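Local coordinates for putative GH105 family protein (Salmonella enterica subsp. enterica serovar Paratyphi A, PDB 3QWT) that is of unknown function but probably removes unsaturated uronyl residues from oligosaccharides by hydrolysis, as GH105 enzymes do, at residues His289-Thr297 and Gly336-Gly344; Ala298-Arg309 and Met368-Arg378. All blocks are in the same frame, centred on the assembly; numbering follows the deposited sequence.

Contact 1: residues His289-Thr297 and Gly336-Gly344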
ATOM      1  N   HIS A 289      35.689 -24.105  40.182  1.00 46.74           N
ATOM      2  CA  HIS A 289      36.263 -23.656  41.442  1.00 59.26           C
ATOM      3  C   HIS A 289      36.158 -22.141  41.654  1.00 62.84           C
ATOM      4  O   HIS A 289      36.585 -21.641  42.703  1.00 66.54           O
ATOM      5  CB  HIS A 289      37.711 -24.149  41.601  1.00 76.99           C
ATOM      6  CG  HIS A 289      38.735 -23.289  40.921  1.00 93.31           C
ATOM      7  ND1 HIS A 289      38.793 -21.921  41.087  1.00100.72           N
ATOM      8  CD2 HIS A 289      39.756 -23.608  40.089  1.00 97.59           C
ATOM      9  CE1 HIS A 289      39.795 -21.433  40.377  1.00101.11           C
ATOM     10  NE2 HIS A 289      40.396 -22.436  39.762  1.00 97.84           N
ATOM     11  N   SER A 290      35.604 -21.418  40.670  1.00 49.24           N
ATOM     12  CA  SER A 290      35.333 -19.993  40.838  1.00 49.15           C
ATOM     13  C   SER A 290      34.259 -19.937  41.870  1.00 53.13           C
ATOM     14  O   SER A 290      33.498 -20.889  42.006  1.00 56.26           O
ATOM     15  CB  SER A 290      34.741 -19.337  39.579  1.00 38.95           C
ATOM     16  OG  SER A 290      35.104 -20.006  38.399  1.00 52.50           O
ATOM     17  N   TYR A 291      34.157 -18.823  42.579  1.00 51.17           N
ATOM     18  CA  TYR A 291      32.991 -18.649  43.420  1.00 48.51           C
ATOM     19  C   TYR A 291      31.740 -18.562  42.542  1.00 51.49           C
ATOM     20  O   TYR A 291      31.804 -18.172  41.376  1.00 46.72           O
ATOM     21  CB  TYR A 291      33.128 -17.447  44.367  1.00 54.61           C
ATOM     22  CG  TYR A 291      33.420 -16.082  43.754  1.00 58.19           C
ATOM     23  CD1 TYR A 291      32.408 -15.318  43.186  1.00 57.28           C
ATOM     24  CD2 TYR A 291      34.699 -15.528  43.810  1.00 63.77           C
ATOM     25  CE1 TYR A 291      32.663 -14.052  42.661  1.00 56.74           C
ATOM     26  CE2 TYR A 291      34.967 -14.266  43.286  1.00 62.45           C
ATOM     27  CZ  TYR A 291      33.943 -13.536  42.712  1.00 62.06           C
ATOM     28  OH  TYR A 291      34.195 -12.292  42.189  1.00 62.21           O
ATOM     29  N   LEU A 292      30.612 -18.982  43.094  1.00 52.67           N
ATOM     30  CA  LEU A 292      29.335 -18.804  42.433  1.00 53.47           C
ATOM     31  C   LEU A 292      28.993 -17.313  42.442  1.00 49.85           C
ATOM     32  O   LEU A 292      29.403 -16.590  43.343  1.00 46.66           O
ATOM     33  CB  LEU A 292      28.268 -19.607  43.170  1.00 54.71           C
ATOM     34  CG  LEU A 292      28.569 -21.103  43.227  1.00 53.00           C
ATOM     35  CD1 LEU A 292      27.631 -21.787  44.183  1.00 51.78           C
ATOM     36  CD2 LEU A 292      28.460 -21.706  41.838  1.00 51.04           C
ATOM     37  N   GLU A 293      28.261 -16.844  41.436  1.00 42.68           N
ATOM     38  CA  GLU A 293      27.914 -15.437  41.393  1.00 39.73           C
ATOM     39  C   GLU A 293      26.423 -15.253  41.107  1.00 42.12           C
ATOM     40  O   GLU A 293      25.904 -15.646  40.050  1.00 38.80           O
ATOM     41  CB  GLU A 293      28.802 -14.704  40.386  1.00 44.61           C
ATOM     42  CG  GLU A 293      28.932 -13.207  40.620  1.00 50.64           C
ATOM     43  CD  GLU A 293      27.686 -12.437  40.203  1.00 52.51           C
ATOM     44  OE1 GLU A 293      27.267 -11.517  40.929  1.00 57.77           O
ATOM     45  OE2 GLU A 293      27.126 -12.750  39.143  1.00 49.55           O
ATOM     46  N   ALA A 294      25.750 -14.648  42.074  1.00 45.93           N
ATOM     47  CA  ALA A 294      24.301 -14.511  42.083  1.00 48.39           C
ATOM     48  C   ALA A 294      23.695 -13.578  41.017  1.00 45.34           C
ATOM     49  O   ALA A 294      22.607 -13.839  40.505  1.00 49.65           O
ATOM     50  CB  ALA A 294      23.838 -14.093  43.476  1.00 43.43           C
ATOM     51  N   SER A 295      24.378 -12.493  40.682  1.00 41.79           N
ATOM     52  CA  SER A 295      23.759 -11.518  39.796  1.00 41.29           C
ATOM     53  C   SER A 295      23.745 -12.038  38.361  1.00 43.24           C
ATOM     54  O   SER A 295      22.744 -11.907  37.652  1.00 40.41           O
ATOM     55  CB  SER A 295      24.432 -10.148  39.895  1.00 40.83           C
ATOM     56  OG  SER A 295      25.770 -10.167  39.428  1.00 40.94           O
ATOM     57  N   ALA A 296      24.858 -12.627  37.937  1.00 42.56           N
ATOM     58  CA  ALA A 296      24.911 -13.315  36.646  1.00 40.17           C
ATOM     59  C   ALA A 296      23.830 -14.386  36.624  1.00 36.15           C
ATOM     60  O   ALA A 296      23.026 -14.457  35.692  1.00 35.52           O
ATOM     61  CB  ALA A 296      26.289 -13.941  36.424  1.00 40.74           C
ATOM     62  N   THR A 297      23.815 -15.215  37.670  1.00 42.99           N
ATOM     63  CA  THR A 297      22.791 -16.247  37.836  1.00 41.31           C
ATOM     64  C   THR A 297      21.375 -15.671  37.644  1.00 42.06           C
ATOM     65  O   THR A 297      20.532 -16.290  36.997  1.00 44.77           O
ATOM     66  CB  THR A 297      22.910 -16.958  39.221  1.00 43.51           C
ATOM     67  OG1 THR A 297      24.207 -17.552  39.357  1.00 42.41           O
ATOM     68  CG2 THR A 297      21.864 -18.046  39.357  1.00 40.02           C
ATOM     69  N   GLY A 336      17.148  -8.333  52.511  1.00 61.99           N
ATOM     70  CA  GLY A 336      16.750  -8.212  51.117  1.00 59.24           C
ATOM     71  C   GLY A 336      17.906  -8.066  50.139  1.00 55.71           C
ATOM     72  O   GLY A 336      17.695  -7.765  48.973  1.00 53.25           O
ATOM     73  N   GLU A 337      19.122  -8.287  50.623  1.00 56.39           N
ATOM     74  CA  GLU A 337      20.335  -8.098  49.841  1.00 53.81           C
ATOM     75  C   GLU A 337      20.658  -9.374  49.108  1.00 55.69           C
ATOM     76  O   GLU A 337      20.692 -10.445  49.712  1.00 58.40           O
ATOM     77  CB  GLU A 337      21.498  -7.742  50.773  1.00 61.50           C
ATOM     78  CG  GLU A 337      22.892  -7.837  50.157  1.00 65.10           C
ATOM     79  CD  GLU A 337      23.996  -7.502  51.161  1.00 67.73           C
ATOM     80  OE1 GLU A 337      23.706  -7.505  52.378  1.00 72.25           O
ATOM     81  OE2 GLU A 337      25.146  -7.234  50.740  1.00 62.67           O
ATOM     82  N   LEU A 338      20.884  -9.271  47.803  1.00 53.79           N
ATOM     83  CA  LEU A 338      21.250 -10.444  47.024  1.00 54.11           C
ATOM     84  C   LEU A 338      22.674 -10.807  47.386  1.00 55.08           C
ATOM     85  O   LEU A 338      23.596 -10.057  47.081  1.00 57.45           O
ATOM     86  CB  LEU A 338      21.119 -10.181  45.519  1.00 49.95           C
ATOM     87  CG  LEU A 338      21.337 -11.427  44.654  1.00 50.28           C
ATOM     88  CD1 LEU A 338      20.345 -12.501  45.033  1.00 48.84           C
ATOM     89  CD2 LEU A 338      21.241 -11.115  43.154  1.00 50.46           C
ATOM     90  N   LEU A 339      22.854 -11.955  48.034  1.00 54.49           N
ATOM     91  CA  LEU A 339      24.134 -12.268  48.675  1.00 66.93           C
ATOM     92  C   LEU A 339      25.390 -12.261  47.787  1.00 76.25           C
ATOM     93  O   LEU A 339      26.199 -11.335  47.872  1.00 89.69           O
ATOM     94  CB  LEU A 339      24.040 -13.552  49.513  1.00 63.19           C
ATOM     95  CG  LEU A 339      23.194 -13.356  50.775  1.00 58.40           C
ATOM     96  CD1 LEU A 339      23.052 -14.652  51.575  1.00 61.89           C
ATOM     97  CD2 LEU A 339      23.767 -12.226  51.633  1.00 63.79           C
ATOM     98  N   GLN A 340      25.568 -13.274  46.951  1.00 65.92           N
ATOM     99  CA  GLN A 340      26.823 -13.415  46.212  1.00 64.31           C
ATOM    100  C   GLN A 340      26.956 -12.514  44.970  1.00 61.85           C
ATOM    101  O   GLN A 340      27.193 -13.000  43.864  1.00 61.29           O
ATOM    102  CB  GLN A 340      27.014 -14.868  45.799  1.00 60.72           C
ATOM    103  CG  GLN A 340      27.271 -15.793  46.945  1.00 62.89           C
ATOM    104  CD  GLN A 340      28.750 -15.958  47.218  1.00 64.52           C
ATOM    105  OE1 GLN A 340      29.488 -16.512  46.402  1.00 64.67           O
ATOM    106  NE2 GLN A 340      29.193 -15.471  48.368  1.00 64.10           N
ATOM    107  N   THR A 341      26.817 -11.207  45.151  1.00 52.31           N
ATOM    108  CA  THR A 341      27.020 -10.262  44.061  1.00 47.86           C
ATOM    109  C   THR A 341      28.490  -9.816  43.973  1.00 49.53           C
ATOM    110  O   THR A 341      29.092  -9.462  44.983  1.00 55.57           O
ATOM    111  CB  THR A 341      26.139  -9.012  44.257  1.00 49.58           C
ATOM    112  OG1 THR A 341      24.761  -9.398  44.371  1.00 50.52           O
ATOM    113  CG2 THR A 341      26.334  -8.025  43.104  1.00 39.99           C
ATOM    114  N   SER A 342      29.059  -9.826  42.767  1.00 45.99           N
ATOM    115  CA  SER A 342      30.417  -9.318  42.537  1.00 40.73           C
ATOM    116  C   SER A 342      30.381  -7.859  42.109  1.00 37.37           C
ATOM    117  O   SER A 342      29.470  -7.422  41.400  1.00 37.06           O
ATOM    118  CB  SER A 342      31.168 -10.140  41.474  1.00 46.79           C
ATOM    119  OG  SER A 342      30.601  -9.982  40.171  1.00 50.53           O
ATOM    120  N   PHE A 343      31.389  -7.116  42.545  1.00 49.41           N
ATOM    121  CA  PHE A 343      31.490  -5.687  42.308  1.00 51.16           C
ATOM    122  C   PHE A 343      31.786  -5.430  40.839  1.00 53.40           C
ATOM    123  O   PHE A 343      32.073  -6.361  40.092  1.00 55.01           O
ATOM    124  CB  PHE A 343      32.583  -5.095  43.198  1.00 52.35           C
ATOM    125  CG  PHE A 343      32.771  -3.623  43.021  1.00 55.41           C
ATOM    126  CD1 PHE A 343      31.747  -2.741  43.328  1.00 52.71           C
ATOM    127  CD2 PHE A 343      33.969  -3.117  42.536  1.00 53.04           C
ATOM    128  CE1 PHE A 343      31.915  -1.377  43.159  1.00 46.82           C
ATOM    129  CE2 PHE A 343      34.142  -1.758  42.364  1.00 52.36           C
ATOM    130  CZ  PHE A 343      33.115  -0.883  42.681  1.00 44.02           C
ATOM    131  N   GLY A 344      31.701  -4.170  40.422  1.00 59.34           N
ATOM    132  CA  GLY A 344      31.956  -3.815  39.037  1.00 60.48           C
ATOM    133  C   GLY A 344      33.211  -4.498  38.542  1.00 59.61           C
ATOM    134  O   GLY A 344      34.243  -4.472  39.226  1.00 58.55           O
TER

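Contact 2: residues Ala298-Arg309 and Met368-Arg378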
ATOM      1  N   ALA A 298      21.118 -14.486  38.193  1.00 41.65           N
ATOM      2  CA  ALA A 298      19.795 -13.885  38.084  1.00 38.68           C
ATOM      3  C   ALA A 298      19.457 -13.506  36.638  1.00 36.87           C
ATOM      4  O   ALA A 298      18.327 -13.692  36.184  1.00 40.42           O
ATOM      5  CB  ALA A 298      19.669 -12.671  38.997  1.00 40.66           C
ATOM      6  N   GLY A 299      20.433 -12.980  35.913  1.00 36.78           N
ATOM      7  CA  GLY A 299      20.185 -12.561  34.543  1.00 35.30           C
ATOM      8  C   GLY A 299      19.882 -13.795  33.724  1.00 39.30           C
ATOM      9  O   GLY A 299      18.965 -13.810  32.901  1.00 37.80           O
ATOM     10  N   PHE A 300      20.658 -14.845  33.981  1.00 39.14           N
ATOM     11  CA  PHE A 300      20.478 -16.121  33.322  1.00 39.11           C
ATOM     12  C   PHE A 300      19.069 -16.640  33.558  1.00 37.62           C
ATOM     13  O   PHE A 300      18.372 -17.018  32.625  1.00 38.08           O
ATOM     14  CB  PHE A 300      21.500 -17.109  33.854  1.00 41.86           C
ATOM     15  CG  PHE A 300      22.891 -16.859  33.361  1.00 43.19           C
ATOM     16  CD1 PHE A 300      23.105 -16.275  32.122  1.00 39.42           C
ATOM     17  CD2 PHE A 300      23.989 -17.220  34.129  1.00 43.05           C
ATOM     18  CE1 PHE A 300      24.393 -16.058  31.656  1.00 38.45           C
ATOM     19  CE2 PHE A 300      25.279 -17.007  33.669  1.00 39.06           C
ATOM     20  CZ  PHE A 300      25.482 -16.421  32.435  1.00 42.80           C
ATOM     21  N   ALA A 301      18.646 -16.631  34.814  1.00 40.16           N
ATOM     22  CA  ALA A 301      17.309 -17.078  35.155  1.00 40.28           C
ATOM     23  C   ALA A 301      16.301 -16.312  34.319  1.00 39.04           C
ATOM     24  O   ALA A 301      15.436 -16.903  33.676  1.00 41.11           O
ATOM     25  CB  ALA A 301      17.039 -16.870  36.636  1.00 42.30           C
ATOM     26  N   TYR A 302      16.424 -14.988  34.316  1.00 40.12           N
ATOM     27  CA  TYR A 302      15.493 -14.163  33.565  1.00 36.49           C
ATOM     28  C   TYR A 302      15.393 -14.593  32.105  1.00 38.27           C
ATOM     29  O   TYR A 302      14.311 -14.921  31.615  1.00 32.44           O
ATOM     30  CB  TYR A 302      15.882 -12.695  33.641  1.00 41.77           C
ATOM     31  CG  TYR A 302      15.051 -11.830  32.716  1.00 47.80           C
ATOM     32  CD1 TYR A 302      13.760 -11.452  33.061  1.00 50.52           C
ATOM     33  CD2 TYR A 302      15.552 -11.406  31.491  1.00 46.01           C
ATOM     34  CE1 TYR A 302      12.997 -10.670  32.213  1.00 51.37           C
ATOM     35  CE2 TYR A 302      14.799 -10.627  30.641  1.00 44.50           C
ATOM     36  CZ  TYR A 302      13.521 -10.258  31.003  1.00 47.98           C
ATOM     37  OH  TYR A 302      12.764  -9.472  30.155  1.00 44.81           O
ATOM     38  N   GLY A 303      16.530 -14.599  31.421  1.00 42.84           N
ATOM     39  CA  GLY A 303      16.559 -14.874  29.994  1.00 39.17           C
ATOM     40  C   GLY A 303      16.034 -16.248  29.653  1.00 42.47           C
ATOM     41  O   GLY A 303      15.235 -16.415  28.724  1.00 46.36           O
ATOM     42  N   ILE A 304      16.490 -17.243  30.404  1.00 39.72           N
ATOM     43  CA  ILE A 304      16.058 -18.607  30.169  1.00 34.30           C
ATOM     44  C   ILE A 304      14.553 -18.722  30.368  1.00 32.11           C
ATOM     45  O   ILE A 304      13.860 -19.345  29.573  1.00 34.41           O
ATOM     46  CB  ILE A 304      16.816 -19.592  31.056  1.00 31.36           C
ATOM     47  CG1 ILE A 304      18.303 -19.545  30.706  1.00 34.78           C
ATOM     48  CG2 ILE A 304      16.263 -21.005  30.881  1.00 32.56           C
ATOM     49  CD1 ILE A 304      19.195 -20.416  31.599  1.00 41.21           C
ATOM     50  N   LEU A 305      14.041 -18.093  31.412  1.00 38.05           N
ATOM     51  CA  LEU A 305      12.603 -18.069  31.629  1.00 35.86           C
ATOM     52  C   LEU A 305      11.884 -17.438  30.450  1.00 35.45           C
ATOM     53  O   LEU A 305      10.916 -17.987  29.941  1.00 39.75           O
ATOM     54  CB  LEU A 305      12.270 -17.278  32.890  1.00 32.43           C
ATOM     55  CG  LEU A 305      12.400 -18.015  34.212  1.00 37.49           C
ATOM     56  CD1 LEU A 305      12.221 -17.055  35.390  1.00 32.25           C
ATOM     57  CD2 LEU A 305      11.384 -19.143  34.246  1.00 41.85           C
ATOM     58  N   LYS A 306      12.357 -16.273  30.025  1.00 33.62           N
ATOM     59  CA  LYS A 306      11.672 -15.533  28.975  1.00 36.99           C
ATOM     60  C   LYS A 306      11.789 -16.271  27.646  1.00 41.49           C
ATOM     61  O   LYS A 306      10.839 -16.328  26.877  1.00 37.76           O
ATOM     62  CB  LYS A 306      12.219 -14.111  28.856  1.00 36.85           C
ATOM     63  CG  LYS A 306      11.347 -13.212  27.980  1.00 38.32           C
ATOM     64  CD  LYS A 306      11.839 -11.781  28.000  1.00 31.73           C
ATOM     65  CE  LYS A 306      10.955 -10.888  27.141  1.00 35.05           C
ATOM     66  NZ  LYS A 306      11.076  -9.487  27.586  1.00 30.37           N
ATOM     67  N   ALA A 307      12.950 -16.863  27.397  1.00 41.54           N
ATOM     68  CA  ALA A 307      13.157 -17.599  26.162  1.00 38.39           C
ATOM     69  C   ALA A 307      12.264 -18.843  26.120  1.00 43.30           C
ATOM     70  O   ALA A 307      11.850 -19.284  25.050  1.00 42.52           O
ATOM     71  CB  ALA A 307      14.622 -17.957  25.986  1.00 29.35           C
ATOM     72  N   VAL A 308      11.947 -19.405  27.278  1.00 40.67           N
ATOM     73  CA  VAL A 308      11.022 -20.525  27.278  1.00 44.70           C
ATOM     74  C   VAL A 308       9.621 -19.976  27.015  1.00 46.94           C
ATOM     75  O   VAL A 308       8.889 -20.460  26.141  1.00 46.14           O
ATOM     76  CB  VAL A 308      11.047 -21.332  28.600  1.00 47.16           C
ATOM     77  CG1 VAL A 308       9.850 -22.273  28.668  1.00 50.21           C
ATOM     78  CG2 VAL A 308      12.351 -22.130  28.737  1.00 41.75           C
ATOM     79  N   ARG A 309       9.251 -18.949  27.766  1.00 36.84           N
ATOM     80  CA  ARG A 309       7.943 -18.368  27.584  1.00 39.08           C
ATOM     81  C   ARG A 309       7.679 -18.005  26.117  1.00 42.99           C
ATOM     82  O   ARG A 309       6.609 -18.311  25.585  1.00 46.40           O
ATOM     83  CB  ARG A 309       7.763 -17.145  28.461  1.00 37.13           C
ATOM     84  CG  ARG A 309       6.643 -16.262  27.953  1.00 42.47           C
ATOM     85  CD  ARG A 309       6.181 -15.326  29.022  1.00 39.13           C
ATOM     86  NE  ARG A 309       7.143 -14.274  29.307  1.00 39.03           N
ATOM     87  CZ  ARG A 309       7.025 -13.025  28.860  1.00 45.50           C
ATOM     88  NH1 ARG A 309       5.992 -12.693  28.082  1.00 40.77           N
ATOM     89  NH2 ARG A 309       7.937 -12.111  29.187  1.00 40.38           N
HETATM   90  N   MSE A 368      18.679  -7.256  39.055  1.00 41.17           N
HETATM   91  CA  MSE A 368      18.622  -8.523  38.330  1.00 46.06           C
HETATM   92  C   MSE A 368      17.798  -9.564  39.095  1.00 42.67           C
HETATM   93  O   MSE A 368      17.020 -10.307  38.502  1.00 42.08           O
HETATM   94  CB  MSE A 368      20.028  -9.004  37.974  1.00 47.21           C
HETATM   95  CG  MSE A 368      20.667  -8.091  36.936  1.00 46.51           C
HETATM   96 SE   MSE A 368      22.606  -8.149  36.959  0.87 59.81          SE
HETATM   97  CE  MSE A 368      22.854  -9.561  35.618  1.00 34.61           C
ATOM     98  N   ALA A 369      17.921  -9.582  40.418  1.00 38.50           N
ATOM     99  CA  ALA A 369      17.028 -10.427  41.194  1.00 43.13           C
ATOM    100  C   ALA A 369      15.572 -10.111  40.843  1.00 44.56           C
ATOM    101  O   ALA A 369      14.762 -11.016  40.658  1.00 42.98           O
ATOM    102  CB  ALA A 369      17.275 -10.269  42.685  1.00 46.28           C
HETATM  103  N   MSE A 370      15.226  -8.834  40.731  1.00 42.37           N
HETATM  104  CA  MSE A 370      13.823  -8.539  40.488  1.00 45.47           C
HETATM  105  C   MSE A 370      13.435  -8.778  39.047  1.00 43.25           C
HETATM  106  O   MSE A 370      12.295  -9.123  38.761  1.00 51.24           O
HETATM  107  CB  MSE A 370      13.383  -7.161  41.031  1.00 51.77           C
HETATM  108  CG  MSE A 370      14.046  -5.924  40.456  1.00 60.37           C
HETATM  109 SE   MSE A 370      13.703  -4.359  41.636  0.58 62.48          SE
HETATM  110  CE  MSE A 370      15.389  -4.376  42.581  1.00 39.76           C
ATOM    111  N   LEU A 371      14.394  -8.629  38.141  1.00 38.04           N
ATOM    112  CA  LEU A 371      14.153  -8.976  36.751  1.00 35.86           C
ATOM    113  C   LEU A 371      13.687 -10.424  36.679  1.00 39.53           C
ATOM    114  O   LEU A 371      12.583 -10.707  36.205  1.00 40.14           O
ATOM    115  CB  LEU A 371      15.420  -8.795  35.906  1.00 39.33           C
ATOM    116  CG  LEU A 371      15.628  -7.529  35.076  1.00 48.51           C
ATOM    117  CD1 LEU A 371      16.914  -7.681  34.289  1.00 51.90           C
ATOM    118  CD2 LEU A 371      14.443  -7.258  34.128  1.00 42.61           C
ATOM    119  N   CYS A 372      14.531 -11.341  37.156  1.00 39.17           N
ATOM    120  CA  CYS A 372      14.232 -12.763  37.032  1.00 40.80           C
ATOM    121  C   CYS A 372      13.016 -13.130  37.867  1.00 45.65           C
ATOM    122  O   CYS A 372      12.221 -13.978  37.469  1.00 49.75           O
ATOM    123  CB  CYS A 372      15.441 -13.633  37.410  1.00 39.34           C
ATOM    124  SG  CYS A 372      15.953 -13.605  39.167  1.00 44.85           S
ATOM    125  N   LEU A 373      12.856 -12.478  39.013  1.00 42.44           N
ATOM    126  CA  LEU A 373      11.740 -12.815  39.882  1.00 42.69           C
ATOM    127  C   LEU A 373      10.428 -12.319  39.271  1.00 45.43           C
ATOM    128  O   LEU A 373       9.375 -12.946  39.445  1.00 45.38           O
ATOM    129  CB  LEU A 373      11.946 -12.304  41.320  1.00 35.61           C
ATOM    130  CG  LEU A 373      13.042 -12.986  42.143  1.00 39.17           C
ATOM    131  CD1 LEU A 373      13.213 -12.303  43.501  1.00 35.19           C
ATOM    132  CD2 LEU A 373      12.747 -14.459  42.327  1.00 36.18           C
ATOM    133  N   THR A 374      10.488 -11.222  38.521  1.00 48.19           N
ATOM    134  CA  THR A 374       9.285 -10.706  37.858  1.00 41.75           C
ATOM    135  C   THR A 374       8.839 -11.587  36.707  1.00 44.12           C
ATOM    136  O   THR A 374       7.648 -11.835  36.517  1.00 47.56           O
ATOM    137  CB  THR A 374       9.477  -9.282  37.351  1.00 44.26           C
ATOM    138  OG1 THR A 374       9.741  -8.416  38.460  1.00 51.83           O
ATOM    139  CG2 THR A 374       8.221  -8.812  36.639  1.00 40.76           C
ATOM    140  N   GLU A 375       9.799 -12.060  35.927  1.00 45.73           N
ATOM    141  CA  GLU A 375       9.487 -13.000  34.873  1.00 42.53           C
ATOM    142  C   GLU A 375       8.909 -14.282  35.499  1.00 42.26           C
ATOM    143  O   GLU A 375       7.988 -14.897  34.952  1.00 36.58           O
ATOM    144  CB  GLU A 375      10.729 -13.265  34.010  1.00 39.57           C
ATOM    145  CG  GLU A 375      10.554 -14.341  32.940  1.00 38.55           C
ATOM    146  CD  GLU A 375       9.546 -13.988  31.841  1.00 37.12           C
ATOM    147  OE1 GLU A 375       9.453 -12.816  31.460  1.00 37.37           O
ATOM    148  OE2 GLU A 375       8.856 -14.899  31.334  1.00 41.53           O
ATOM    149  N   TYR A 376       9.421 -14.666  36.664  1.00 40.60           N
ATOM    150  CA  TYR A 376       8.938 -15.877  37.322  1.00 38.89           C
ATOM    151  C   TYR A 376       7.493 -15.716  37.809  1.00 44.15           C
ATOM    152  O   TYR A 376       6.724 -16.686  37.838  1.00 36.13           O
ATOM    153  CB  TYR A 376       9.855 -16.261  38.478  1.00 43.81           C
ATOM    154  CG  TYR A 376       9.613 -17.661  39.019  1.00 47.30           C
ATOM    155  CD1 TYR A 376       9.039 -17.854  40.276  1.00 43.95           C
ATOM    156  CD2 TYR A 376       9.967 -18.785  38.278  1.00 43.61           C
ATOM    157  CE1 TYR A 376       8.821 -19.110  40.774  1.00 46.63           C
ATOM    158  CE2 TYR A 376       9.752 -20.066  38.778  1.00 47.61           C
ATOM    159  CZ  TYR A 376       9.176 -20.217  40.029  1.00 53.52           C
ATOM    160  OH  TYR A 376       8.950 -21.475  40.549  1.00 65.73           O
ATOM    161  N   LEU A 377       7.133 -14.484  38.175  1.00 40.59           N
ATOM    162  CA  LEU A 377       5.762 -14.155  38.559  1.00 39.59           C
ATOM    163  C   LEU A 377       4.757 -14.444  37.452  1.00 42.99           C
ATOM    164  O   LEU A 377       3.585 -14.689  37.730  1.00 44.63           O
ATOM    165  CB  LEU A 377       5.641 -12.688  38.984  1.00 40.48           C
ATOM    166  CG  LEU A 377       5.820 -12.430  40.490  1.00 50.93           C
ATOM    167  CD1 LEU A 377       5.730 -10.948  40.789  1.00 54.94           C
ATOM    168  CD2 LEU A 377       4.799 -13.202  41.328  1.00 38.20           C
ATOM    169  N   ARG A 378       5.197 -14.406  36.200  1.00 35.87           N
ATOM    170  CA  ARG A 378       4.281 -14.705  35.097  1.00 39.98           C
ATOM    171  C   ARG A 378       3.727 -16.118  35.217  1.00 41.77           C
ATOM    172  O   ARG A 378       2.610 -16.384  34.789  1.00 40.89           O
ATOM    173  CB  ARG A 378       4.934 -14.487  33.731  1.00 38.88           C
ATOM    174  CG  ARG A 378       5.148 -13.018  33.380  1.00 36.73           C
ATOM    175  CD  ARG A 378       5.672 -12.883  31.960  1.00 42.07           C
ATOM    176  NE  ARG A 378       4.626 -13.117  30.966  1.00 48.24           N
ATOM    177  CZ  ARG A 378       3.746 -12.193  30.583  1.00 48.19           C
ATOM    178  NH1 ARG A 378       2.822 -12.475  29.667  1.00 42.20           N
ATOM    179  NH2 ARG A 378       3.790 -10.980  31.121  1.00 43.80           N
TER

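Contact 1: residues His289-Thr297 and Gly336-Gly344
Glu293 OE1 collects three hydrogen bonds, one of which reaches across to the loop 336-344: the donor there is Ser342 N, at 3.1 Å and with an N-H...O angle of 158°. That amide meets the oxygen on its anti side. Ser295 OG takes the syn side, and Ser295 N comes in from above the carboxylate plane. Glu293 OE2 turns its syn lone pair to Ala296 N at 2.6 Å. Glu293 occupies the N-cap position of helix 294-309, so a single carboxylate both caps the first turn and secures the loop, which shows how helix capping can serve tertiary packing. The side chain of Glu293 bends at chi2 (-75°), bringing its oxygens over the helix's first NH groups, where the dipole would be expected to favour a negative charge.

A second bond runs from Ala294 N to Gln340 O, 2.8 Å long. Gln340 is the centre of an inverse gamma turn, closed by Thr341 N and Leu339 O, and this bend presents its carbonyl to the helix start. Glu293 CA adds a CA-H...O contact to the same oxygen. Alongside the polar pair, Ala294 CB rests against the branch point of Leu338, 3.8 Å from CG. Farther out, Tyr291 OH approaches Ser342 CB near the ring plane, at 3.8 Å.

Arg232, from helix 231-248, donates through NH2 to both Ser295 OG and Ser342 OG, tying a third element to the two segments. Helix 363-377 lies alongside, with Tyr364 against Ser295 and Thr341 and Ala369 against Leu338, while Thr297 packs on helix 318-330; the contact is thus largely buried at the N-terminal end of helix 294-309.

Contact 2: residues Ala298-Arg309 and Met368-Arg378
Helices 298-309 and 368-377 run nearly parallel, their axes 27° apart and 7.8 Å at closest approach, as two neighbouring members of the alpha/alpha toroid. Small residues permit the close spacing: Ala301 CB lies 3.7 Å from Cys372 CB, and Ala298 CB fits against Met368, a selenomethionine, and Cys372 SG. Glu375 then enters as a knob into the hole formed by Tyr302, Leu305, Lys306 and Arg309. Its CG presses on Leu305 CB at 3.4 Å, while its CB lies obliquely against the Tyr302 ring, one face of which carries Leu371 CD2. Tyr302 OH and Lys306 NZ turn to Asp243 of helix 231-248.

The bend of Glu375 at chi2 (65°) swings its carboxylate to Arg309, which grips it side-on with guanidinium and carboxylate planes only 13° apart. Arg309 NE reaches Glu375 OE2 at 2.7 Å and Arg309 NH2 reaches Glu375 OE1 at 2.8 Å, both on syn lone pairs. Arg378, salt-bridged to Glu135 of the second subunit, crosses Arg309 at about a right angle, its NE over one guanidinium face toward the rim, an approach of like charges probably eased by the carboxylates; Arg378 NE stands 3.2 Å from Arg309 CZ.

How the contacts relate
From the N terminus, the chain enters contact 1 at 289-297, where helix 294-309 begins, and passes directly into the 298-309 half of contact 2. After helix 318-330 it returns as the loop 336-344, closing contact 1 over 38 intervening residues. Helix 363-377 then closes contact 2 over 58 intervening residues. The segments therefore alternate, so the two closures cross instead of nesting. Helix 294-309 serves both, its start meeting a loop and its body a neighbouring helix. With centres about 16 Å apart, the contacts touch where Ser295 O packs against Met368 CE, joining the loop, helix 294-309 and helix 363-377 of the toroid.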